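Hemolysin activator protein CdiB (Acinetobacter baumannii ACICU, PDB 6WIL) acts as an outer-membrane TpsB transporter of the Omp85 superfamily that probably exports the partner toxin of contact-dependent growth inhibition. Local coordinates at residues Y185-Q190 and L207-Q212; N143-Q148 and L161-G166; L29-P34 and Q366-L371. All coordinates share one frame; numbering follows the deposited sequence.

Interaction 1 (Y185-Q190 and L207-Q212); sequences YAVDMQ and LILKLQ
Tyr185 and Leu211 each turn CG anti to their own carbonyl carbon (chi1 -62° and -54°), which brings the leucine over the tyrosine ring. Leu211 CD1 lies above the ring centre, 4.1 Å from the Tyr185 centroid, in a CH-pi contact. The other branch packs alongside Val187, with Leu211 CD2 3.7 Å from Val187 CG2. Met189, modelled as selenomethionine, bends at its last torsion (chi3 -85°). Met189 CE then sits 3.7 Å from Leu209 CD2. Higher up the same side chain, Met189 CG meets Leu207 CD1 at 3.6 Å.

The backbones form a regular antiparallel ladder with six N-H...O=C bonds. Ala186-Gln212, Asp188-Lys210 and Gln190-Ile208 are the hydrogen-bonded pairs. Their side chains share a more polar face. A water there is held by Ile208 O at 2.9 Å and by Gln190 OE1 at 3.1 Å. Lys210 NZ makes no salt bridge with Asp188, since OD1 is 4.9 Å from NZ. It bonds Gln148 OE1 instead.

This is the C-terminal hairpin of a POTRA domain. Helix 171-181 packs on the apolar face, with Leu181 against Val187 and Leu174 and Leu178 against Met189. Strand 204-213 lies between two partners: it pairs antiparallel with strand 185-193 and parallel with strand 132-149.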
loop_
_atom_site.group_PDB
_atom_site.type_symbol
_atom_site.label_atom_id
_atom_site.label_comp_id
_atom_site.label_asym_id
_atom_site.label_seq_id
_atom_site.Cartn_x
_atom_site.Cartn_y
_atom_site.Cartn_z
ATOM N N TYR A 185 -9.584 -14.616 -5.265
ATOM C CA TYR A 185 -10.999 -14.886 -5.465
ATOM C C TYR A 185 -11.793 -13.592 -5.527
ATOM O O TYR A 185 -11.397 -12.566 -4.968
ATOM C CB TYR A 185 -11.604 -15.734 -4.339
ATOM C CG TYR A 185 -11.019 -17.110 -4.163
ATOM C CD1 TYR A 185 -11.287 -18.127 -5.074
ATOM C CD2 TYR A 185 -10.228 -17.403 -3.061
ATOM C CE1 TYR A 185 -10.756 -19.392 -4.903
ATOM C CE2 TYR A 185 -9.695 -18.660 -2.881
ATOM C CZ TYR A 185 -9.961 -19.650 -3.800
ATOM O OH TYR A 185 -9.426 -20.900 -3.603
ATOM N N ALA A 186 -12.928 -13.660 -6.216
ATOM C CA ALA A 186 -14.046 -12.769 -5.937
ATOM C C ALA A 186 -14.806 -13.357 -4.756
ATOM O O ALA A 186 -15.245 -14.511 -4.815
ATOM C CB ALA A 186 -14.951 -12.624 -7.160
ATOM N N VAL A 187 -14.937 -12.591 -3.676
ATOM C CA VAL A 187 -15.401 -13.119 -2.398
ATOM C C VAL A 187 -16.724 -12.472 -2.016
ATOM O O VAL A 187 -16.914 -11.264 -2.193
ATOM C CB VAL A 187 -14.351 -12.901 -1.287
ATOM C CG1 VAL A 187 -14.856 -13.440 0.041
ATOM C CG2 VAL A 187 -13.041 -13.562 -1.664
ATOM N N ASP A 188 -17.642 -13.288 -1.501
ATOM C CA ASP A 188 -18.853 -12.821 -0.837
ATOM C C ASP A 188 -18.861 -13.418 0.562
ATOM O O ASP A 188 -18.765 -14.640 0.719
ATOM C CB ASP A 188 -20.107 -13.220 -1.622
ATOM C CG ASP A 188 -21.361 -12.499 -1.139
ATOM O OD1 ASP A 188 -21.780 -12.716 0.021
ATOM O OD2 ASP A 188 -21.923 -11.705 -1.923
HETATM N N MSE A 189 -18.946 -12.562 1.573
HETATM C CA MSE A 189 -18.868 -13.007 2.958
HETATM C C MSE A 189 -20.131 -12.593 3.714
HETATM O O MSE A 189 -20.537 -11.430 3.678
HETATM C CB MSE A 189 -17.607 -12.437 3.630
HETATM C CG MSE A 189 -17.243 -13.062 4.979
HETATM SE SE MSE A 189 -15.639 -12.302 5.850
HETATM C CE MSE A 189 -14.242 -13.363 4.979
ATOM N N GLN A 190 -20.759 -13.560 4.379
ATOM C CA GLN A 190 -21.947 -13.320 5.185
ATOM C C GLN A 190 -21.806 -14.013 6.530
ATOM O O GLN A 190 -21.197 -15.081 6.638
ATOM C CB GLN A 190 -23.219 -13.814 4.482
ATOM C CG GLN A 190 -23.749 -12.862 3.426
ATOM C CD GLN A 190 -24.760 -13.518 2.504
ATOM O OE1 GLN A 190 -24.807 -14.742 2.386
ATOM N NE2 GLN A 190 -25.574 -12.703 1.844
ATOM N N LEU A 207 -19.836 -18.647 9.079
ATOM C CA LEU A 207 -19.230 -17.762 8.091
ATOM C C LEU A 207 -19.502 -18.345 6.710
ATOM O O LEU A 207 -18.858 -19.311 6.292
ATOM C CB LEU A 207 -17.737 -17.614 8.355
ATOM C CG LEU A 207 -17.039 -16.548 7.512
ATOM C CD1 LEU A 207 -17.645 -15.193 7.803
ATOM C CD2 LEU A 207 -15.539 -16.536 7.764
ATOM N N ILE A 208 -20.449 -17.743 5.997
ATOM C CA ILE A 208 -20.854 -18.209 4.676
ATOM C C ILE A 208 -20.011 -17.496 3.627
ATOM O O ILE A 208 -20.099 -16.272 3.475
ATOM C CB ILE A 208 -22.351 -17.963 4.437
ATOM C CG1 ILE A 208 -23.171 -18.466 5.627
ATOM C CG2 ILE A 208 -22.805 -18.637 3.149
ATOM C CD1 ILE A 208 -22.896 -19.909 5.988
ATOM N N LEU A 209 -19.204 -18.263 2.893
ATOM C CA LEU A 209 -18.313 -17.730 1.870
ATOM C C LEU A 209 -18.736 -18.228 0.494
ATOM O O LEU A 209 -18.894 -19.435 0.289
ATOM C CB LEU A 209 -16.862 -18.138 2.145
ATOM C CG LEU A 209 -16.147 -17.438 3.300
ATOM C CD1 LEU A 209 -14.796 -18.081 3.560
ATOM C CD2 LEU A 209 -15.984 -15.969 2.980
ATOM N N LYS A 210 -18.914 -17.299 -0.443
ATOM C CA LYS A 210 -19.132 -17.614 -1.853
ATOM C C LYS A 210 -17.923 -17.117 -2.639
ATOM O O LYS A 210 -17.670 -15.908 -2.701
ATOM C CB LYS A 210 -20.424 -16.986 -2.370
ATOM C CG LYS A 210 -21.670 -17.822 -2.121
ATOM C CD LYS A 210 -22.865 -17.279 -2.892
ATOM C CE LYS A 210 -23.605 -16.218 -2.101
ATOM N NZ LYS A 210 -24.349 -16.817 -0.960
ATOM N N LEU A 211 -17.179 -18.046 -3.239
ATOM C CA LEU A 211 -15.921 -17.741 -3.905
ATOM C C LEU A 211 -16.014 -18.044 -5.396
ATOM O O LEU A 211 -16.662 -19.012 -5.810
ATOM C CB LEU A 211 -14.761 -18.537 -3.290
ATOM C CG LEU A 211 -14.541 -18.431 -1.777
ATOM C CD1 LEU A 211 -13.413 -19.349 -1.334
ATOM C CD2 LEU A 211 -14.259 -16.992 -1.352
ATOM N N GLN A 212 -15.352 -17.210 -6.194
ATOM C CA GLN A 212 -15.233 -17.405 -7.633
ATOM C C GLN A 212 -13.807 -17.063 -8.027
ATOM O O GLN A 212 -13.384 -15.912 -7.882
ATOM C CB GLN A 212 -16.235 -16.534 -8.395
ATOM C CG GLN A 212 -15.891 -16.310 -9.854
ATOM C CD GLN A 212 -16.845 -15.345 -10.525
ATOM O OE1 GLN A 212 -18.035 -15.629 -10.662
ATOM N NE2 GLN A 212 -16.331 -14.190 -10.934
HETATM O O HOH W 1 -21.994 -15.649 1.305
#

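Interaction 2 (N143-Q148 and L161-G166); sequences NKIVIQ and LPFKAG
The later part of strand 132-149, the first strand of the second POTRA domain, meets the loop between that domain's two helices through Ile145, Phe163, Leu161 and Ala165. One methyl group carries most of the contact. Ile145 CD1 lies 4.1 Å from Phe163 CE1, approaching the ring obliquely. The same methyl is 4.4 Å from Leu161 CD1 and also comes near the backbone N of Ala165. Ile145 CG1 is anti to the carbonyl carbon, and chi2 (137°), off a staggered value, directs CD1 at the loop.

Phe163 holds CG between its own backbone N and carbonyl carbon (chi1 57°), the crowded position. This folds the ring back over Leu161, whose CB stands 3.9 Å above the plane of the Phe163 ring, offset to the rim. Leu161 is the first residue beyond helix 154-160 to leave helical angles. The ring also packs on Leu207 of strand 204-213 and on Leu174 of helix 171-181. Phe163 thus joins the loop to both the sheet and the second helix.

Farther along, a side-chain methyl meets a backbone carbonyl: Ala165 CB rests 3.7 Å from Asn143 O, a van der Waals contact. Gly166 follows with a positive phi (92°), a conformation that suits glycine. Its carbonyl O receives a weak hydrogen bond from Arg141 NE, so a polar tie to strand 132-149 lies just outside the apolar patch. Asn143, Lys144 and Val146 bond through their backbones to strand 204-213, holding Ile145 in line.

The later part of strand 132-149, helices 154-160 and 171-181, and strands 185-193 and 204-213 follow in the order beta-alpha-alpha-beta-beta. Packing of the inter-helix loop on the first strand belongs to this POTRA fold.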
loop_
_atom_site.group_PDB
_atom_site.type_symbol
_atom_site.label_atom_id
_atom_site.label_comp_id
_atom_site.label_asym_id
_atom_site.label_seq_id
_atom_site.Cartn_x
_atom_site.Cartn_y
_atom_site.Cartn_z
ATOM N N ASN A 143 -18.699 -21.039 14.566
ATOM C CA ASN A 143 -19.018 -22.458 14.565
ATOM C C ASN A 143 -18.454 -23.193 13.355
ATOM O O ASN A 143 -17.728 -24.180 13.523
ATOM C CB ASN A 143 -20.535 -22.627 14.636
ATOM C CG ASN A 143 -20.977 -24.069 14.516
ATOM O OD1 ASN A 143 -21.915 -24.373 13.796
ATOM N ND2 ASN A 143 -20.313 -24.968 15.253
ATOM N N LYS A 144 -18.765 -22.734 12.141
ATOM C CA LYS A 144 -18.261 -23.355 10.923
ATOM C C LYS A 144 -17.934 -22.281 9.895
ATOM O O LYS A 144 -18.628 -21.268 9.789
ATOM C CB LYS A 144 -19.271 -24.336 10.301
ATOM C CG LYS A 144 -20.021 -25.239 11.271
ATOM C CD LYS A 144 -21.003 -26.147 10.532
ATOM C CE LYS A 144 -22.089 -25.361 9.798
ATOM N NZ LYS A 144 -23.020 -26.259 9.043
ATOM N N ILE A 145 -16.886 -22.526 9.119
ATOM C CA ILE A 145 -16.659 -21.789 7.882
ATOM C C ILE A 145 -17.275 -22.610 6.757
ATOM O O ILE A 145 -16.908 -23.771 6.555
ATOM C CB ILE A 145 -15.164 -21.529 7.646
ATOM C CG1 ILE A 145 -14.627 -20.580 8.719
ATOM C CG2 ILE A 145 -14.929 -20.950 6.252
ATOM C CD1 ILE A 145 -13.283 -20.982 9.273
ATOM N N VAL A 146 -18.240 -22.028 6.054
ATOM C CA VAL A 146 -19.010 -22.736 5.038
ATOM C C VAL A 146 -18.638 -22.170 3.677
ATOM O O VAL A 146 -18.871 -20.986 3.402
ATOM C CB VAL A 146 -20.523 -22.627 5.286
ATOM C CG1 VAL A 146 -21.301 -23.199 4.104
ATOM C CG2 VAL A 146 -20.905 -23.347 6.572
ATOM N N ILE A 147 -18.065 -23.017 2.824
ATOM C CA ILE A 147 -17.725 -22.631 1.455
ATOM C C ILE A 147 -18.913 -23.050 0.594
ATOM O O ILE A 147 -18.961 -24.153 0.047
ATOM C CB ILE A 147 -16.415 -23.260 0.989
ATOM C CG1 ILE A 147 -15.344 -23.135 2.075
ATOM C CG2 ILE A 147 -15.941 -22.598 -0.297
ATOM C CD1 ILE A 147 -15.031 -21.702 2.477
ATOM N N GLN A 148 -19.893 -22.151 0.479
ATOM C CA GLN A 148 -21.084 -22.457 -0.306
ATOM C C GLN A 148 -20.754 -22.618 -1.784
ATOM O O GLN A 148 -21.458 -23.336 -2.505
ATOM C CB GLN A 148 -22.134 -21.362 -0.106
ATOM C CG GLN A 148 -23.437 -21.587 -0.861
ATOM C CD GLN A 148 -24.450 -20.487 -0.618
ATOM O OE1 GLN A 148 -24.997 -19.912 -1.561
ATOM N NE2 GLN A 148 -24.713 -20.194 0.652
ATOM N N LEU A 161 -6.802 -17.101 6.521
ATOM C CA LEU A 161 -7.653 -16.598 7.595
ATOM C C LEU A 161 -6.917 -16.698 8.919
ATOM O O LEU A 161 -6.517 -17.808 9.307
ATOM C CB LEU A 161 -8.955 -17.381 7.666
ATOM C CG LEU A 161 -9.766 -17.501 6.384
ATOM C CD1 LEU A 161 -11.023 -18.308 6.658
ATOM C CD2 LEU A 161 -10.112 -16.128 5.851
ATOM N N PRO A 162 -6.724 -15.597 9.647
ATOM C CA PRO A 162 -6.012 -15.680 10.929
ATOM C C PRO A 162 -6.869 -16.216 12.065
ATOM O O PRO A 162 -6.505 -16.084 13.236
ATOM C CB PRO A 162 -5.587 -14.228 11.177
ATOM C CG PRO A 162 -6.633 -13.426 10.482
ATOM C CD PRO A 162 -7.003 -14.204 9.256
ATOM N N PHE A 163 -8.003 -16.826 11.733
ATOM C CA PHE A 163 -8.918 -17.386 12.715
ATOM C C PHE A 163 -9.292 -18.804 12.305
ATOM O O PHE A 163 -9.022 -19.244 11.185
ATOM C CB PHE A 163 -10.179 -16.521 12.865
ATOM C CG PHE A 163 -10.932 -16.317 11.579
ATOM C CD1 PHE A 163 -11.909 -17.214 11.181
ATOM C CD2 PHE A 163 -10.669 -15.221 10.773
ATOM C CE1 PHE A 163 -12.609 -17.028 10.001
ATOM C CE2 PHE A 163 -11.365 -15.028 9.590
ATOM C CZ PHE A 163 -12.337 -15.933 9.205
ATOM N N LYS A 164 -9.925 -19.524 13.229
ATOM C CA LYS A 164 -10.349 -20.894 12.989
ATOM C C LYS A 164 -11.703 -21.122 13.641
ATOM O O LYS A 164 -12.232 -20.261 14.350
ATOM C CB LYS A 164 -9.331 -21.907 13.528
ATOM C CG LYS A 164 -9.288 -21.977 15.044
ATOM C CD LYS A 164 -8.112 -22.805 15.522
ATOM C CE LYS A 164 -6.814 -22.285 14.928
ATOM N NZ LYS A 164 -5.612 -22.848 15.604
ATOM N N ALA A 165 -12.262 -22.303 13.390
ATOM C CA ALA A 165 -13.531 -22.671 13.997
ATOM C C ALA A 165 -13.388 -22.733 15.514
ATOM O O ALA A 165 -12.400 -23.251 16.042
ATOM C CB ALA A 165 -14.006 -24.014 13.445
ATOM N N GLY A 166 -14.376 -22.180 16.216
ATOM C CA GLY A 166 -14.346 -22.110 17.661
ATOM C C GLY A 166 -13.754 -20.840 18.238
ATOM O O GLY A 166 -13.842 -20.636 19.455
#

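Interaction 3 (L29-P34 and Q366-L371); sequences LAQQTP and QHRQYL
Gln31 OE1 accepts two bonds from basic side chains of the barrel. Arg368 NH1 gives a weak one, 3.3 Å from Gln31 OE1 and bent at 135°. Lys330 NZ, on the neighbouring strand, gives the other. The amide is also held at its nitrogen. Gln31 NE2 donates to Leu29 O in a short bond of 2.6 Å, with the acceptor in the amide plane of Gln31 but the donor well above the carbonyl plane of Leu29. Bonds at both ends probably restrict the rotation of this amide.

The bend at chi2 (-47°) folds the Gln31 chain over the arginine. Gln31 CG then lies over one face of the guanidinium, 3.4 Å from Arg368 NH1. The amide and guanidinium planes are 55° apart, so the groups are not stacked flat.

Tyr370 makes the apolar half of the contact. Pro34 crosses it at about a right angle, with Pro34 CG over the ring face, 4.3 Å from the Tyr370 centroid, in a CH-pi contact. Pro34 CB also touches Tyr370 CB at 3.7 Å. At the far end of the ring, Tyr370 OH lies 3.8 Å from Gln31 CB.

Segment 29-34 leads from helix 8-27 to the POTRA domains, while Arg368 and Tyr370 are near the end of barrel strand 349-371. Gln32 N bonds Glu179 OE1 of helix 171-181, which ties the linker to a POTRA domain as well. Between the segments the only hydrogen bond is weak; the rest is CH-pi and van der Waals packing. An amide and a proline meet a basic and an aromatic side chain, and no salt bridge links the two segments.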
loop_
_atom_site.group_PDB
_atom_site.type_symbol
_atom_site.label_atom_id
_atom_site.label_comp_id
_atom_site.label_asym_id
_atom_site.label_seq_id
_atom_site.Cartn_x
_atom_site.Cartn_y
_atom_site.Cartn_z
ATOM N N LEU A 29 -3.719 -5.342 -5.247
ATOM C CA LEU A 29 -4.304 -6.219 -4.240
ATOM C C LEU A 29 -5.532 -5.555 -3.627
ATOM O O LEU A 29 -5.428 -4.491 -3.007
ATOM C CB LEU A 29 -3.270 -6.562 -3.171
ATOM C CG LEU A 29 -1.961 -7.127 -3.733
ATOM C CD1 LEU A 29 -1.117 -7.739 -2.628
ATOM C CD2 LEU A 29 -2.223 -8.141 -4.837
ATOM N N ALA A 30 -6.689 -6.194 -3.798
ATOM C CA ALA A 30 -7.957 -5.601 -3.395
ATOM C C ALA A 30 -8.049 -5.478 -1.878
ATOM O O ALA A 30 -7.753 -6.426 -1.146
ATOM C CB ALA A 30 -9.119 -6.438 -3.928
ATOM N N GLN A 31 -8.469 -4.307 -1.409
ATOM C CA GLN A 31 -8.679 -4.056 0.009
ATOM C C GLN A 31 -10.160 -4.138 0.352
ATOM O O GLN A 31 -11.030 -4.116 -0.524
ATOM C CB GLN A 31 -8.133 -2.683 0.411
ATOM C CG GLN A 31 -6.664 -2.501 0.101
ATOM C CD GLN A 31 -5.833 -3.685 0.554
ATOM O OE1 GLN A 31 -5.619 -3.892 1.749
ATOM N NE2 GLN A 31 -5.369 -4.480 -0.404
ATOM N N GLN A 32 -10.436 -4.242 1.649
ATOM C CA GLN A 32 -11.810 -4.207 2.131
ATOM C C GLN A 32 -12.375 -2.799 1.983
ATOM O O GLN A 32 -11.688 -1.806 2.239
ATOM C CB GLN A 32 -11.870 -4.667 3.590
ATOM C CG GLN A 32 -13.058 -4.149 4.397
ATOM C CD GLN A 32 -14.342 -4.913 4.135
ATOM O OE1 GLN A 32 -14.334 -5.961 3.494
ATOM N NE2 GLN A 32 -15.455 -4.389 4.636
ATOM N N THR A 33 -13.627 -2.721 1.545
ATOM C CA THR A 33 -14.272 -1.432 1.356
ATOM C C THR A 33 -14.380 -0.703 2.695
ATOM O O THR A 33 -14.715 -1.321 3.713
ATOM C CB THR A 33 -15.661 -1.626 0.742
ATOM O OG1 THR A 33 -15.544 -2.387 -0.467
ATOM C CG2 THR A 33 -16.314 -0.288 0.429
ATOM N N PRO A 34 -14.081 0.594 2.739
ATOM C CA PRO A 34 -14.181 1.327 4.006
ATOM C C PRO A 34 -15.611 1.402 4.522
ATOM O O PRO A 34 -16.580 1.327 3.761
ATOM C CB PRO A 34 -13.641 2.721 3.656
ATOM C CG PRO A 34 -13.682 2.801 2.162
ATOM C CD PRO A 34 -13.460 1.406 1.679
ATOM N N GLN A 366 3.936 1.395 7.064
ATOM C CA GLN A 366 3.030 1.969 6.088
ATOM C C GLN A 366 1.634 2.049 6.685
ATOM O O GLN A 366 1.254 1.246 7.541
ATOM C CB GLN A 366 3.023 1.167 4.778
ATOM C CG GLN A 366 2.960 -0.335 4.955
ATOM C CD GLN A 366 3.130 -1.083 3.644
ATOM O OE1 GLN A 366 3.551 -0.509 2.637
ATOM N NE2 GLN A 366 2.802 -2.371 3.650
ATOM N N HIS A 367 0.885 3.044 6.226
ATOM C CA HIS A 367 -0.436 3.355 6.739
ATOM C C HIS A 367 -1.329 3.725 5.569
ATOM O O HIS A 367 -0.878 4.361 4.613
ATOM C CB HIS A 367 -0.380 4.511 7.749
ATOM C CG HIS A 367 -1.715 4.902 8.302
ATOM N ND1 HIS A 367 -2.256 4.311 9.423
ATOM C CD2 HIS A 367 -2.614 5.827 7.892
ATOM C CE1 HIS A 367 -3.433 4.854 9.679
ATOM N NE2 HIS A 367 -3.676 5.774 8.762
ATOM N N ARG A 368 -2.586 3.306 5.641
ATOM C CA ARG A 368 -3.608 3.730 4.700
ATOM C C ARG A 368 -4.811 4.200 5.504
ATOM O O ARG A 368 -5.159 3.592 6.519
ATOM C CB ARG A 368 -3.999 2.599 3.732
ATOM C CG ARG A 368 -4.674 3.101 2.464
ATOM C CD ARG A 368 -5.196 1.978 1.578
ATOM N NE ARG A 368 -4.155 1.035 1.180
ATOM C CZ ARG A 368 -4.096 -0.227 1.592
ATOM N NH1 ARG A 368 -5.024 -0.701 2.411
ATOM N NH2 ARG A 368 -3.113 -1.016 1.178
ATOM N N GLN A 369 -5.426 5.296 5.067
ATOM C CA GLN A 369 -6.512 5.917 5.810
ATOM C C GLN A 369 -7.617 6.325 4.849
ATOM O O GLN A 369 -7.347 6.872 3.776
ATOM C CB GLN A 369 -6.023 7.143 6.596
ATOM C CG GLN A 369 -7.104 7.854 7.402
ATOM C CD GLN A 369 -7.244 7.309 8.810
ATOM O OE1 GLN A 369 -6.251 7.007 9.473
ATOM N NE2 GLN A 369 -8.483 7.183 9.275
ATOM N N TYR A 370 -8.860 6.056 5.242
ATOM C CA TYR A 370 -10.031 6.400 4.447
ATOM C C TYR A 370 -10.878 7.422 5.188
ATOM O O TYR A 370 -11.074 7.319 6.403
ATOM C CB TYR A 370 -10.890 5.168 4.141
ATOM C CG TYR A 370 -10.143 4.025 3.505
ATOM C CD1 TYR A 370 -9.930 3.985 2.135
ATOM C CD2 TYR A 370 -9.661 2.974 4.275
ATOM C CE1 TYR A 370 -9.247 2.935 1.549
ATOM C CE2 TYR A 370 -8.981 1.920 3.700
ATOM C CZ TYR A 370 -8.776 1.906 2.337
ATOM O OH TYR A 370 -8.098 0.856 1.765
ATOM N N LEU A 371 -11.379 8.406 4.448
ATOM C CA LEU A 371 -12.385 9.329 4.957
ATOM C C LEU A 371 -13.305 9.680 3.801
ATOM O O LEU A 371 -12.859 10.266 2.810
ATOM C CB LEU A 371 -11.748 10.587 5.557
ATOM C CG LEU A 371 -12.684 11.420 6.440
ATOM C CD1 LEU A 371 -13.318 10.551 7.522
ATOM C CD2 LEU A 371 -11.941 12.593 7.061
#

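In the fold
Interactions 1 and 2 belong to the same POTRA domain and touch each other, their centres 12 Å apart. Strand 204-213 pairs with strand 132-149, so 207-212 and 143-148 are neighbours in one sheet. Both contacts are partly buried. Interaction 1 adds apolar packing to a backbone ladder, whereas interaction 2 relies on van der Waals packing alone. Interaction 3 is a surface contact between the linker and the barrel, about 19 Å from interaction 1 and 24 Å from interaction 2 between centres. Its chemistry is mixed: charged and amide groups beside a proline-tyrosine contact. Helix 171-181 borders all three, packing on Met189, Phe163 and Gln32.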